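Local atomic coordinates of D-glycerate 2-kinase (Thermotoga maritima, PDB entry 2B8N), a protein that catalyses the magnesium- and ATP-dependent phosphorylation of D-glycerate to 2-phosphoglycerate, a step in the degradation of serine. Residues 26-31 with 411-416; 336-341 with 420-425; 220-225 with 245-250; 158-163 with 227-232. One frame throughout, in Å; residues are numbered along the deposited sequence.

The contacts fall into two separate groups. Contacts 1 and 2, with centres about 12 Å apart, share the mixed sheet: helix 17-32 and helix 337-348 lie on its opposite faces, and Leu423 and Ile425 of strand 422-428 pack under the former. Contacts 3 and 4, with centres about 17 Å apart, share helix 222-231, its start held in contact 3, its end in contact 4. Both lie opposite contact 1 across the chain's centre; the centres of contacts 1 and 3 are about 42 Å apart. Along the chain they are nested inside the loop that contact 1 closes, because the C-terminal part comes back to pack on the N-terminal helix. The two ends thus build one region.

Contact 1: 26-31 with 411-416; sequences IVKKSI and LITGPT
Lys28, Val27 and Ile31, on one side of helix 17-32, meet the chain that leaves the short strand 410-411. Val27 CG1 approaches Leu411 CD2 at 4.3 Å, and a turn further on Ile31 CG2 rests on Thr416 CG2 at 3.8 Å, the two side chains crossing at about a right angle. The branch of Ile31 that touches lies anti to its own backbone N. Beta-branched residues suit this place, since their methyls branch at CB, close to the backbone, and can meet a chain lying near the helix. Helix 17-32 packs on one face of the mixed sheet, Val27 also touching Cys358 and Ala360 of strand 355-361 and Ile425 of strand 422-428, and the loop after strand 410-411 borders it.

Lys28 supplies the amphipathic part. Its chain runs extended past Leu411 in the opposite direction and bends only at the end (chi4 49°). Lys28 NZ comes to 3.9 Å from Leu411 CD1. Ile412 O, 3.8 Å from Lys28 NZ, is too far for a hydrogen bond.

The loop's hydroxyls bond to backbone oxygens, not to the helix. Thr413 OG1 donates to Gly414 O at 2.9 Å, in the carbonyl plane on a lone pair, while Thr416 OG1 bonds to Thr362 O. Chemically, the loop offers methyls to the helix, so this junction rests on apolar packing fringed by an exposed lysine.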
loop_
_atom_site.group_PDB
_atom_site.type_symbol
_atom_site.label_atom_id
_atom_site.label_comp_id
_atom_site.label_asym_id
_atom_site.label_seq_id
_atom_site.Cartn_x
_atom_site.Cartn_y
_atom_site.Cartn_z
ATOM N N ILE A 26 -18.947 -7.338 4.425
ATOM C CA ILE A 26 -17.843 -7.318 5.415
ATOM C C ILE A 26 -16.524 -6.806 4.814
ATOM O O ILE A 26 -15.816 -5.987 5.442
ATOM C CB ILE A 26 -17.584 -8.707 6.044
ATOM C CG1 ILE A 26 -18.762 -9.117 6.925
ATOM C CG2 ILE A 26 -16.306 -8.686 6.864
ATOM C CD1 ILE A 26 -18.854 -10.591 7.116
ATOM N N VAL A 27 -16.204 -7.303 3.610
ATOM C CA VAL A 27 -15.053 -6.828 2.852
ATOM C C VAL A 27 -15.200 -5.353 2.520
ATOM O O VAL A 27 -14.277 -4.607 2.793
ATOM C CB VAL A 27 -14.804 -7.682 1.597
ATOM C CG1 VAL A 27 -13.749 -7.058 0.712
ATOM C CG2 VAL A 27 -14.390 -9.118 2.009
ATOM N N LYS A 28 -16.353 -4.916 2.002
ATOM C CA LYS A 28 -16.542 -3.484 1.657
ATOM C C LYS A 28 -16.411 -2.556 2.879
ATOM O O LYS A 28 -15.661 -1.586 2.851
ATOM C CB LYS A 28 -17.885 -3.225 0.943
ATOM C CG LYS A 28 -17.849 -3.415 -0.592
ATOM C CD LYS A 28 -19.187 -2.975 -1.265
ATOM C CE LYS A 28 -19.221 -3.170 -2.805
ATOM N NZ LYS A 28 -18.782 -4.532 -3.306
ATOM N N LYS A 29 -17.129 -2.870 3.950
ATOM C CA LYS A 29 -17.067 -2.094 5.180
ATOM C C LYS A 29 -15.707 -2.182 5.884
ATOM O O LYS A 29 -15.312 -1.230 6.552
ATOM C CB LYS A 29 -18.167 -2.552 6.145
ATOM C CG LYS A 29 -19.568 -2.210 5.708
ATOM C CD LYS A 29 -19.927 -0.774 6.083
ATOM C CE LYS A 29 -21.226 -0.305 5.404
ATOM N NZ LYS A 29 -21.589 1.113 5.748
ATOM N N SER A 30 -14.993 -3.306 5.752
ATOM C CA SER A 30 -13.689 -3.424 6.396
ATOM C C SER A 30 -12.690 -2.443 5.796
ATOM O O SER A 30 -11.918 -1.824 6.535
ATOM C CB SER A 30 -13.155 -4.841 6.294
ATOM O OG SER A 30 -14.016 -5.725 6.985
ATOM N N ILE A 31 -12.722 -2.296 4.467
ATOM C CA ILE A 31 -11.822 -1.381 3.730
ATOM C C ILE A 31 -12.061 0.104 4.038
ATOM O O ILE A 31 -11.100 0.891 4.101
ATOM C CB ILE A 31 -11.943 -1.585 2.206
ATOM C CG1 ILE A 31 -11.346 -2.915 1.795
ATOM C CG2 ILE A 31 -11.212 -0.491 1.427
ATOM C CD1 ILE A 31 -11.649 -3.254 0.349
ATOM N N LEU A 411 -15.341 -9.788 -7.840
ATOM C CA LEU A 411 -15.694 -8.728 -6.887
ATOM C C LEU A 411 -15.293 -7.390 -7.483
ATOM O O LEU A 411 -14.110 -7.139 -7.710
ATOM C CB LEU A 411 -14.996 -8.914 -5.532
ATOM C CG LEU A 411 -15.149 -7.686 -4.616
ATOM C CD1 LEU A 411 -16.496 -7.640 -3.950
ATOM C CD2 LEU A 411 -14.048 -7.659 -3.579
ATOM N N ILE A 412 -16.291 -6.541 -7.723
ATOM C CA ILE A 412 -16.099 -5.216 -8.302
ATOM C C ILE A 412 -16.463 -4.184 -7.261
ATOM O O ILE A 412 -17.626 -4.052 -6.916
ATOM C CB ILE A 412 -17.016 -4.999 -9.528
ATOM C CG1 ILE A 412 -16.901 -6.163 -10.537
ATOM C CG2 ILE A 412 -16.734 -3.618 -10.192
ATOM C CD1 ILE A 412 -15.863 -5.976 -11.598
ATOM N N THR A 413 -15.472 -3.463 -6.749
ATOM C CA THR A 413 -15.689 -2.402 -5.754
ATOM C C THR A 413 -15.553 -1.021 -6.365
ATOM O O THR A 413 -16.241 -0.089 -5.938
ATOM C CB THR A 413 -14.662 -2.481 -4.612
ATOM O OG1 THR A 413 -13.333 -2.351 -5.144
ATOM C CG2 THR A 413 -14.776 -3.799 -3.881
ATOM N N GLY A 414 -14.689 -0.895 -7.375
ATOM C CA GLY A 414 -14.282 0.405 -7.907
ATOM C C GLY A 414 -13.015 0.832 -7.194
ATOM O O GLY A 414 -12.610 0.194 -6.234
ATOM N N PRO A 415 -12.368 1.903 -7.659
ATOM C CA PRO A 415 -11.243 2.444 -6.910
ATOM C C PRO A 415 -11.667 2.920 -5.522
ATOM O O PRO A 415 -12.679 3.619 -5.415
ATOM C CB PRO A 415 -10.814 3.649 -7.739
ATOM C CG PRO A 415 -12.006 3.997 -8.539
ATOM C CD PRO A 415 -12.640 2.696 -8.865
ATOM N N THR A 416 -10.916 2.538 -4.482
ATOM C CA THR A 416 -11.262 2.912 -3.108
ATOM C C THR A 416 -10.683 4.238 -2.676
ATOM O O THR A 416 -11.189 4.830 -1.737
ATOM C CB THR A 416 -10.810 1.905 -2.053
ATOM O OG1 THR A 416 -9.382 1.732 -2.116
ATOM C CG2 THR A 416 -11.537 0.609 -2.228
#

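Contact 2: 336-341 with 420-425; sequences GRNQEL and VNDLII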
loop_
_atom_site.group_PDB
_atom_site.type_symbol
_atom_site.label_atom_id
_atom_site.label_comp_id
_atom_site.label_asym_id
_atom_site.label_seq_id
_atom_site.Cartn_x
_atom_site.Cartn_y
_atom_site.Cartn_z
ATOM N N GLY A 336 -5.010 -11.245 -11.663
ATOM C CA GLY A 336 -4.315 -10.499 -10.629
ATOM C C GLY A 336 -4.115 -11.443 -9.482
ATOM O O GLY A 336 -4.700 -12.516 -9.489
ATOM N N ARG A 337 -3.295 -11.076 -8.504
ATOM C CA ARG A 337 -3.055 -11.990 -7.393
ATOM C C ARG A 337 -4.344 -12.413 -6.657
ATOM O O ARG A 337 -4.549 -13.610 -6.395
ATOM C CB ARG A 337 -2.031 -11.437 -6.412
ATOM C CG ARG A 337 -2.391 -10.131 -5.721
ATOM C CD ARG A 337 -1.112 -9.492 -5.203
ATOM N NE ARG A 337 -1.348 -8.449 -4.204
ATOM C CZ ARG A 337 -1.117 -7.147 -4.379
ATOM N NH1 ARG A 337 -0.614 -6.665 -5.508
ATOM N NH2 ARG A 337 -1.369 -6.308 -3.389
ATOM N N ASN A 338 -5.209 -11.455 -6.320
ATOM C CA ASN A 338 -6.410 -11.797 -5.565
ATOM C C ASN A 338 -7.379 -12.667 -6.382
ATOM O O ASN A 338 -8.112 -13.517 -5.830
ATOM C CB ASN A 338 -7.088 -10.533 -5.010
ATOM C CG ASN A 338 -6.205 -9.787 -3.977
ATOM O OD1 ASN A 338 -5.929 -10.317 -2.912
ATOM N ND2 ASN A 338 -5.785 -8.555 -4.298
ATOM N N GLN A 339 -7.382 -12.488 -7.693
ATOM C CA GLN A 339 -8.286 -13.271 -8.547
ATOM C C GLN A 339 -7.774 -14.710 -8.717
ATOM O O GLN A 339 -8.578 -15.657 -8.811
ATOM C CB GLN A 339 -8.497 -12.582 -9.893
ATOM C CG GLN A 339 -9.335 -11.325 -9.803
ATOM C CD GLN A 339 -9.171 -10.418 -10.997
ATOM O OE1 GLN A 339 -9.345 -10.843 -12.125
ATOM N NE2 GLN A 339 -8.836 -9.164 -10.755
ATOM N N GLU A 340 -6.448 -14.883 -8.713
ATOM C CA GLU A 340 -5.852 -16.234 -8.750
ATOM C C GLU A 340 -6.060 -16.978 -7.447
ATOM O O GLU A 340 -6.338 -18.171 -7.454
ATOM C CB GLU A 340 -4.365 -16.208 -9.092
ATOM C CG GLU A 340 -4.141 -15.991 -10.554
ATOM C CD GLU A 340 -2.844 -16.529 -11.042
ATOM O OE1 GLU A 340 -2.109 -17.176 -10.247
ATOM O OE2 GLU A 340 -2.583 -16.296 -12.243
ATOM N N LEU A 341 -5.915 -16.264 -6.337
ATOM C CA LEU A 341 -6.131 -16.847 -5.021
ATOM C C LEU A 341 -7.584 -17.379 -4.922
ATOM O O LEU A 341 -7.796 -18.513 -4.492
ATOM C CB LEU A 341 -5.816 -15.815 -3.939
ATOM C CG LEU A 341 -5.741 -16.267 -2.485
ATOM C CD1 LEU A 341 -4.897 -15.316 -1.650
ATOM C CD2 LEU A 341 -7.134 -16.423 -1.849
ATOM N N VAL A 420 -3.790 -0.664 1.172
ATOM C CA VAL A 420 -3.057 -1.311 2.249
ATOM C C VAL A 420 -2.962 -2.797 1.977
ATOM O O VAL A 420 -3.064 -3.602 2.886
ATOM C CB VAL A 420 -3.685 -1.058 3.644
ATOM C CG1 VAL A 420 -3.768 0.421 3.926
ATOM C CG2 VAL A 420 -5.069 -1.713 3.765
ATOM N N ASN A 421 -2.735 -3.137 0.708
ATOM C CA ASN A 421 -2.553 -4.511 0.237
ATOM C C ASN A 421 -3.862 -5.340 0.284
ATOM O O ASN A 421 -4.909 -4.827 -0.083
ATOM C CB ASN A 421 -1.339 -5.158 0.930
ATOM C CG ASN A 421 -0.038 -4.415 0.621
ATOM O OD1 ASN A 421 0.675 -3.941 1.530
ATOM N ND2 ASN A 421 0.272 -4.307 -0.679
ATOM N N ASP A 422 -3.808 -6.603 0.714
ATOM C CA ASP A 422 -4.890 -7.558 0.429
ATOM C C ASP A 422 -5.667 -7.993 1.691
ATOM O O ASP A 422 -5.079 -8.198 2.759
ATOM C CB ASP A 422 -4.306 -8.780 -0.324
ATOM C CG ASP A 422 -3.610 -8.390 -1.645
ATOM O OD1 ASP A 422 -3.898 -7.289 -2.173
ATOM O OD2 ASP A 422 -2.793 -9.182 -2.176
ATOM N N LEU A 423 -6.982 -8.115 1.552
ATOM C CA LEU A 423 -7.829 -8.737 2.578
ATOM C C LEU A 423 -8.491 -9.998 1.992
ATOM O O LEU A 423 -9.065 -9.937 0.903
ATOM C CB LEU A 423 -8.915 -7.754 3.061
ATOM C CG LEU A 423 -9.979 -8.305 4.020
ATOM C CD1 LEU A 423 -9.313 -8.835 5.270
ATOM C CD2 LEU A 423 -11.023 -7.283 4.370
ATOM N N ILE A 424 -8.393 -11.117 2.710
ATOM C CA ILE A 424 -9.087 -12.332 2.340
ATOM C C ILE A 424 -9.953 -12.772 3.505
ATOM O O ILE A 424 -9.497 -12.791 4.632
ATOM C CB ILE A 424 -8.140 -13.487 2.020
ATOM C CG1 ILE A 424 -7.203 -13.133 0.857
ATOM C CG2 ILE A 424 -8.968 -14.753 1.679
ATOM C CD1 ILE A 424 -5.883 -12.541 1.268
ATOM N N ILE A 425 -11.195 -13.144 3.213
ATOM C CA ILE A 425 -12.151 -13.609 4.220
ATOM C C ILE A 425 -12.793 -14.949 3.774
ATOM O O ILE A 425 -13.250 -15.090 2.629
ATOM C CB ILE A 425 -13.243 -12.570 4.423
ATOM C CG1 ILE A 425 -12.636 -11.284 4.986
ATOM C CG2 ILE A 425 -14.314 -13.073 5.373
#
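Asp422, the first residue of strand 422-428, is gripped from the start of helix 337-348 by Arg337 and Asn338. Its CB lies 3.4 Å from Asn338 OD1, and the carboxyl carbon CG, anti to the aspartate's own carbonyl carbon (chi1 -58°), is carried toward the helix. From there the two oxygens part company. OD2 accepts from Arg337 NE at 2.6 Å on its syn lone pair, close to the guanidinium plane, in a nearly straight bond that forms the core of a salt bridge. OD1 takes a weak second bond from Arg337 NH2 at 3.0 Å, the guanidinium and carboxylate planes being 35° apart. The same OD1 also receives Asn338 ND2 at 3.1 Å; this donor stands above the carboxylate plane although it keeps to its own amide plane, the two planes lying 77° apart. Arginine suits the place because NE and NH2 can serve both oxygens from one side, and asparagine because its amide adds a donor without a charge.

One turn along the helix Leu341 CD1 meets Ile424 CG1 tip to tip at 4.0 Å, beside Ala295 and Ile299 of helix 292-309. The axes of helix 337-341 and strand 422-425 run nearly parallel. With an alanine at Asp422, the Arg337 guanidinium would probably lose its buried counter-charge and Asn338 ND2 one of its acceptors. The chemistry thus pairs a charged, hydrogen-bonded clamp at the helix's first turn with hydrocarbon contact one turn on, joining helix 337-348 to one face of the mixed sheet.

Contact 3: 220-225 with 245-250; sequences STSEDA and LQETPK
Glu247 and Lys250 reach from the loop before strand 255-261 to the backbone at the start of helix 222-231. In the first shell, Glu247 OE1 accepts from Ser222 N at 2.8 Å, on its syn lone pair and in a fairly straight bond (163°). Lys250 NZ donates to Ser220 O at 2.6 Å, tilted from that carbonyl's plane. Glutamate supplies an acceptor for an N-H and lysine a donor for a carbonyl, and both are long enough to span the gap. Alongside, Ser222 OG sits 3.5 Å from Leu245 C, while its hydroxyl bonds to Ile244 O.

The next shell sets these groups in place. Glu247 CG is anti to the backbone N, and a bend at chi2 (53°) turns the carboxylate toward the helix. Its other oxygen, OE2, is held by Thr248 N at 2.9 Å and by Lys250 NZ at 2.8 Å, the latter a salt bridge; the two donors come from opposite faces of the carboxylate plane, and His176 NE2 adds a further bond. Lys250 NZ also bonds to Asp218 O.

Further out, the helix start is closed by a capping box: Asp224 N donates to Thr221 OG1 at 3.0 Å and Thr221 N to Asp224 OD2 at 2.8 Å. Threonine at the N-cap with an acidic residue three positions on is the classic pair for this motif. The contact therefore supplies an acceptor to an amide of the helix's first turn, where a negative carboxylate would be expected to interact favourably with the helix dipole, while the lysine probably offsets part of that charge and bonds to Ser220 O.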
loop_
_atom_site.group_PDB
_atom_site.type_symbol
_atom_site.label_atom_id
_atom_site.label_comp_id
_atom_site.label_asym_id
_atom_site.label_seq_id
_atom_site.Cartn_x
_atom_site.Cartn_y
_atom_site.Cartn_z
ATOM N N SER A 220 22.310 3.251 6.908
ATOM C CA SER A 220 23.358 3.012 5.906
ATOM C C SER A 220 24.283 4.213 5.732
ATOM O O SER A 220 23.908 5.352 5.976
ATOM C CB SER A 220 22.776 2.623 4.558
ATOM O OG SER A 220 22.253 3.740 3.867
ATOM N N THR A 221 25.483 3.933 5.254
ATOM C CA THR A 221 26.545 4.919 5.146
ATOM C C THR A 221 26.850 5.232 3.679
ATOM O O THR A 221 26.393 4.529 2.768
ATOM C CB THR A 221 27.844 4.421 5.869
ATOM O OG1 THR A 221 28.464 3.376 5.122
ATOM C CG2 THR A 221 27.515 3.880 7.235
ATOM N N SER A 222 27.617 6.297 3.464
ATOM C CA SER A 222 28.170 6.619 2.140
ATOM C C SER A 222 28.975 5.435 1.604
ATOM O O SER A 222 28.851 5.069 0.447
ATOM C CB SER A 222 29.081 7.851 2.203
ATOM O OG SER A 222 28.363 9.013 2.592
ATOM N N GLU A 223 29.774 4.828 2.471
ATOM C CA GLU A 223 30.538 3.640 2.111
ATOM C C GLU A 223 29.603 2.533 1.597
ATOM O O GLU A 223 29.857 1.934 0.561
ATOM C CB GLU A 223 31.373 3.135 3.298
ATOM C CG GLU A 223 32.421 2.063 2.949
ATOM C CD GLU A 223 33.125 1.523 4.181
ATOM O OE1 GLU A 223 32.782 1.919 5.317
ATOM O OE2 GLU A 223 34.038 0.698 4.018
ATOM N N ASP A 224 28.522 2.273 2.314
ATOM C CA ASP A 224 27.550 1.270 1.875
ATOM C C ASP A 224 27.056 1.594 0.457
ATOM O O ASP A 224 27.008 0.732 -0.403
ATOM C CB ASP A 224 26.364 1.174 2.854
ATOM C CG ASP A 224 26.788 0.750 4.245
ATOM O OD1 ASP A 224 27.663 -0.131 4.332
ATOM O OD2 ASP A 224 26.275 1.294 5.252
ATOM N N ALA A 225 26.717 2.850 0.204
ATOM C CA ALA A 225 26.151 3.217 -1.104
ATOM C C ALA A 225 27.137 2.928 -2.244
ATOM O O ALA A 225 26.778 2.338 -3.259
ATOM C CB ALA A 225 25.754 4.660 -1.108
ATOM N N LEU A 245 29.073 11.002 -0.808
ATOM C CA LEU A 245 29.952 11.282 0.348
ATOM C C LEU A 245 29.351 12.137 1.460
ATOM O O LEU A 245 29.939 12.239 2.553
ATOM C CB LEU A 245 31.210 12.003 -0.119
ATOM C CG LEU A 245 32.307 11.236 -0.859
ATOM C CD1 LEU A 245 33.367 12.234 -1.220
ATOM C CD2 LEU A 245 32.878 10.125 -0.024
ATOM N N GLN A 246 28.233 12.798 1.162
ATOM C CA GLN A 246 27.478 13.542 2.161
ATOM C C GLN A 246 26.642 12.517 2.910
ATOM O O GLN A 246 25.752 11.872 2.323
ATOM C CB GLN A 246 26.618 14.625 1.491
ATOM C CG GLN A 246 27.422 15.488 0.493
ATOM C CD GLN A 246 26.700 16.743 0.035
ATOM O OE1 GLN A 246 26.653 17.049 -1.167
ATOM N NE2 GLN A 246 26.140 17.482 0.989
ATOM N N GLU A 247 26.955 12.341 4.190
ATOM C CA GLU A 247 26.325 11.306 4.966
ATOM C C GLU A 247 24.930 11.741 5.357
ATOM O O GLU A 247 24.690 12.943 5.568
ATOM C CB GLU A 247 27.154 10.966 6.202
ATOM C CG GLU A 247 26.698 9.700 6.896
ATOM C CD GLU A 247 26.623 8.526 5.951
ATOM O OE1 GLU A 247 27.692 7.951 5.668
ATOM O OE2 GLU A 247 25.507 8.205 5.486
ATOM N N THR A 248 24.031 10.756 5.445
ATOM C CA THR A 248 22.624 10.973 5.769
ATOM C C THR A 248 22.460 10.926 7.269
ATOM O O THR A 248 23.304 10.324 7.946
ATOM C CB THR A 248 21.760 9.875 5.162
ATOM O OG1 THR A 248 22.267 8.612 5.581
ATOM C CG2 THR A 248 21.802 9.956 3.640
ATOM N N PRO A 249 21.406 11.584 7.803
ATOM C CA PRO A 249 21.146 11.633 9.247
ATOM C C PRO A 249 21.032 10.264 9.895
ATOM O O PRO A 249 20.174 9.476 9.490
ATOM C CB PRO A 249 19.813 12.377 9.350
ATOM C CG PRO A 249 19.273 12.471 7.982
ATOM C CD PRO A 249 20.426 12.381 7.049
ATOM N N LYS A 250 21.893 9.999 10.888
ATOM C CA LYS A 250 21.955 8.700 11.581
ATOM C C LYS A 250 20.951 8.613 12.740
ATOM O O LYS A 250 20.617 7.527 13.189
ATOM C CB LYS A 250 23.400 8.413 12.036
ATOM C CG LYS A 250 24.412 8.223 10.856
ATOM C CD LYS A 250 24.205 6.865 10.103
ATOM C CE LYS A 250 24.776 6.871 8.670
ATOM N NZ LYS A 250 23.860 7.422 7.614
#

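Contact 4: 158-163 with 227-232; sequences SALLKS and KVLEKY
Val228 CG1 meets Leu160 CD2 at 3.9 Å, the first touch along 227-232. The two side chains cross at about a right angle, and Val173 of helix 167-175 packs against both. Next in sequence, Leu229 sends CD2 to the other methyl of the same leucine, Leu160 CD1, at 4.4 Å. Leucine suits position 160 because its two methyls can serve three partners.

Tyr232, where the backbone leaves helical angles, closes the row. Its CG is anti to the carbonyl carbon (chi1 -63°), which swings the ring between the helices. Leu160 CD2 approaches Tyr232 CD2 at 3.8 Å, and on the other side of the ring Tyr232 CD1 lies 3.9 Å from Ser163 CB and 3.7 Å from Ser163 O. The hydroxyl of Tyr232 continues outward to bond Glu169 OE1, while Ser163 OG turns back to Ala159 O at 2.9 Å. A leucine in place of the tyrosine is likely to open a gap beside Ser163 and cost Glu169 its phenolic partner.

A leucine methyl lodged between residues one turn apart, the second just past the helix end, is typical of helix-helix packing, here within a helical cluster to which helix 167-175 also belongs.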
loop_
_atom_site.group_PDB
_atom_site.type_symbol
_atom_site.label_atom_id
_atom_site.label_comp_id
_atom_site.label_asym_id
_atom_site.label_seq_id
_atom_site.Cartn_x
_atom_site.Cartn_y
_atom_site.Cartn_z
ATOM N N SER A 158 17.249 1.830 -12.445
ATOM C CA SER A 158 16.899 0.837 -13.432
ATOM C C SER A 158 18.063 -0.144 -13.629
ATOM O O SER A 158 17.870 -1.362 -13.718
ATOM C CB SER A 158 16.526 1.539 -14.736
ATOM O OG SER A 158 15.969 0.630 -15.669
ATOM N N ALA A 159 19.276 0.392 -13.657
ATOM C CA ALA A 159 20.471 -0.431 -13.733
ATOM C C ALA A 159 20.533 -1.384 -12.564
ATOM O O ALA A 159 20.906 -2.548 -12.725
ATOM C CB ALA A 159 21.714 0.456 -13.718
ATOM N N LEU A 160 20.188 -0.881 -11.378
ATOM C CA LEU A 160 20.266 -1.697 -10.172
ATOM C C LEU A 160 19.199 -2.807 -10.149
ATOM O O LEU A 160 19.526 -3.973 -9.872
ATOM C CB LEU A 160 20.197 -0.828 -8.925
ATOM C CG LEU A 160 21.519 -0.172 -8.499
ATOM C CD1 LEU A 160 21.252 0.836 -7.392
ATOM C CD2 LEU A 160 22.552 -1.188 -8.021
ATOM N N LEU A 161 17.953 -2.445 -10.465
ATOM C CA LEU A 161 16.882 -3.429 -10.643
ATOM C C LEU A 161 17.284 -4.523 -11.630
ATOM O O LEU A 161 17.274 -5.723 -11.316
ATOM C CB LEU A 161 15.634 -2.746 -11.163
ATOM C CG LEU A 161 14.958 -1.874 -10.107
ATOM C CD1 LEU A 161 14.129 -0.771 -10.764
ATOM C CD2 LEU A 161 14.115 -2.754 -9.173
ATOM N N LYS A 162 17.660 -4.104 -12.828
ATOM C CA LYS A 162 18.030 -5.065 -13.842
ATOM C C LYS A 162 19.152 -5.978 -13.343
ATOM O O LYS A 162 19.150 -7.175 -13.626
ATOM C CB LYS A 162 18.403 -4.384 -15.159
ATOM C CG LYS A 162 17.199 -3.825 -15.906
ATOM C CD LYS A 162 17.574 -3.409 -17.313
ATOM C CE LYS A 162 16.399 -2.765 -18.028
ATOM N NZ LYS A 162 15.955 -1.520 -17.337
ATOM N N SER A 163 20.096 -5.423 -12.586
ATOM C CA SER A 163 21.228 -6.208 -12.085
ATOM C C SER A 163 20.850 -7.102 -10.914
ATOM O O SER A 163 21.687 -7.858 -10.441
ATOM C CB SER A 163 22.370 -5.292 -11.654
ATOM O OG SER A 163 22.889 -4.599 -12.767
ATOM N N LYS A 227 29.765 0.856 -2.207
ATOM C CA LYS A 227 29.996 -0.583 -2.297
ATOM C C LYS A 227 28.886 -1.311 -3.062
ATOM O O LYS A 227 29.153 -2.303 -3.738
ATOM C CB LYS A 227 30.152 -1.187 -0.906
ATOM C CG LYS A 227 31.403 -0.724 -0.225
ATOM C CD LYS A 227 31.831 -1.650 0.891
ATOM C CE LYS A 227 33.296 -1.392 1.249
ATOM N NZ LYS A 227 34.225 -1.628 0.085
ATOM N N VAL A 228 27.651 -0.821 -2.962
ATOM C CA VAL A 228 26.557 -1.384 -3.751
ATOM C C VAL A 228 26.824 -1.217 -5.242
ATOM O O VAL A 228 26.812 -2.195 -5.985
ATOM C CB VAL A 228 25.220 -0.753 -3.421
ATOM C CG1 VAL A 228 24.146 -1.216 -4.435
ATOM C CG2 VAL A 228 24.832 -1.123 -1.994
ATOM N N LEU A 229 27.073 0.021 -5.659
ATOM C CA LEU A 229 27.373 0.335 -7.059
ATOM C C LEU A 229 28.557 -0.464 -7.595
ATOM O O LEU A 229 28.494 -1.015 -8.704
ATOM C CB LEU A 229 27.645 1.827 -7.218
ATOM C CG LEU A 229 26.457 2.749 -6.938
ATOM C CD1 LEU A 229 26.907 4.204 -6.966
ATOM C CD2 LEU A 229 25.332 2.507 -7.932
ATOM N N GLU A 230 29.630 -0.527 -6.808
ATOM C CA GLU A 230 30.762 -1.367 -7.154
ATOM C C GLU A 230 30.295 -2.816 -7.244
ATOM O O GLU A 230 30.617 -3.497 -8.197
ATOM C CB GLU A 230 31.911 -1.211 -6.146
ATOM C CG GLU A 230 32.693 -2.504 -5.857
ATOM C CD GLU A 230 33.824 -2.311 -4.853
ATOM O OE1 GLU A 230 34.839 -1.677 -5.228
ATOM O OE2 GLU A 230 33.697 -2.810 -3.699
ATOM N N LYS A 231 29.519 -3.280 -6.268
ATOM C CA LYS A 231 29.072 -4.675 -6.264
ATOM C C LYS A 231 28.368 -5.072 -7.559
ATOM O O LYS A 231 28.608 -6.160 -8.076
ATOM C CB LYS A 231 28.158 -4.982 -5.077
ATOM C CG LYS A 231 27.878 -6.482 -4.896
ATOM C CD LYS A 231 27.282 -6.803 -3.506
ATOM C CE LYS A 231 26.327 -7.988 -3.564
ATOM N NZ LYS A 231 25.091 -7.593 -4.296
ATOM N N TYR A 232 27.522 -4.198 -8.093
ATOM C CA TYR A 232 26.790 -4.503 -9.323
ATOM C C TYR A 232 27.446 -3.900 -10.574
ATOM O O TYR A 232 26.852 -3.905 -11.653
ATOM C CB TYR A 232 25.320 -4.082 -9.184
ATOM C CG TYR A 232 24.611 -4.854 -8.086
ATOM C CD1 TYR A 232 24.146 -6.143 -8.313
ATOM C CD2 TYR A 232 24.442 -4.314 -6.814
ATOM C CE1 TYR A 232 23.522 -6.869 -7.321
ATOM C CE2 TYR A 232 23.808 -5.038 -5.810
ATOM C CZ TYR A 232 23.357 -6.322 -6.083
ATOM O OH TYR A 232 22.725 -7.058 -5.122
#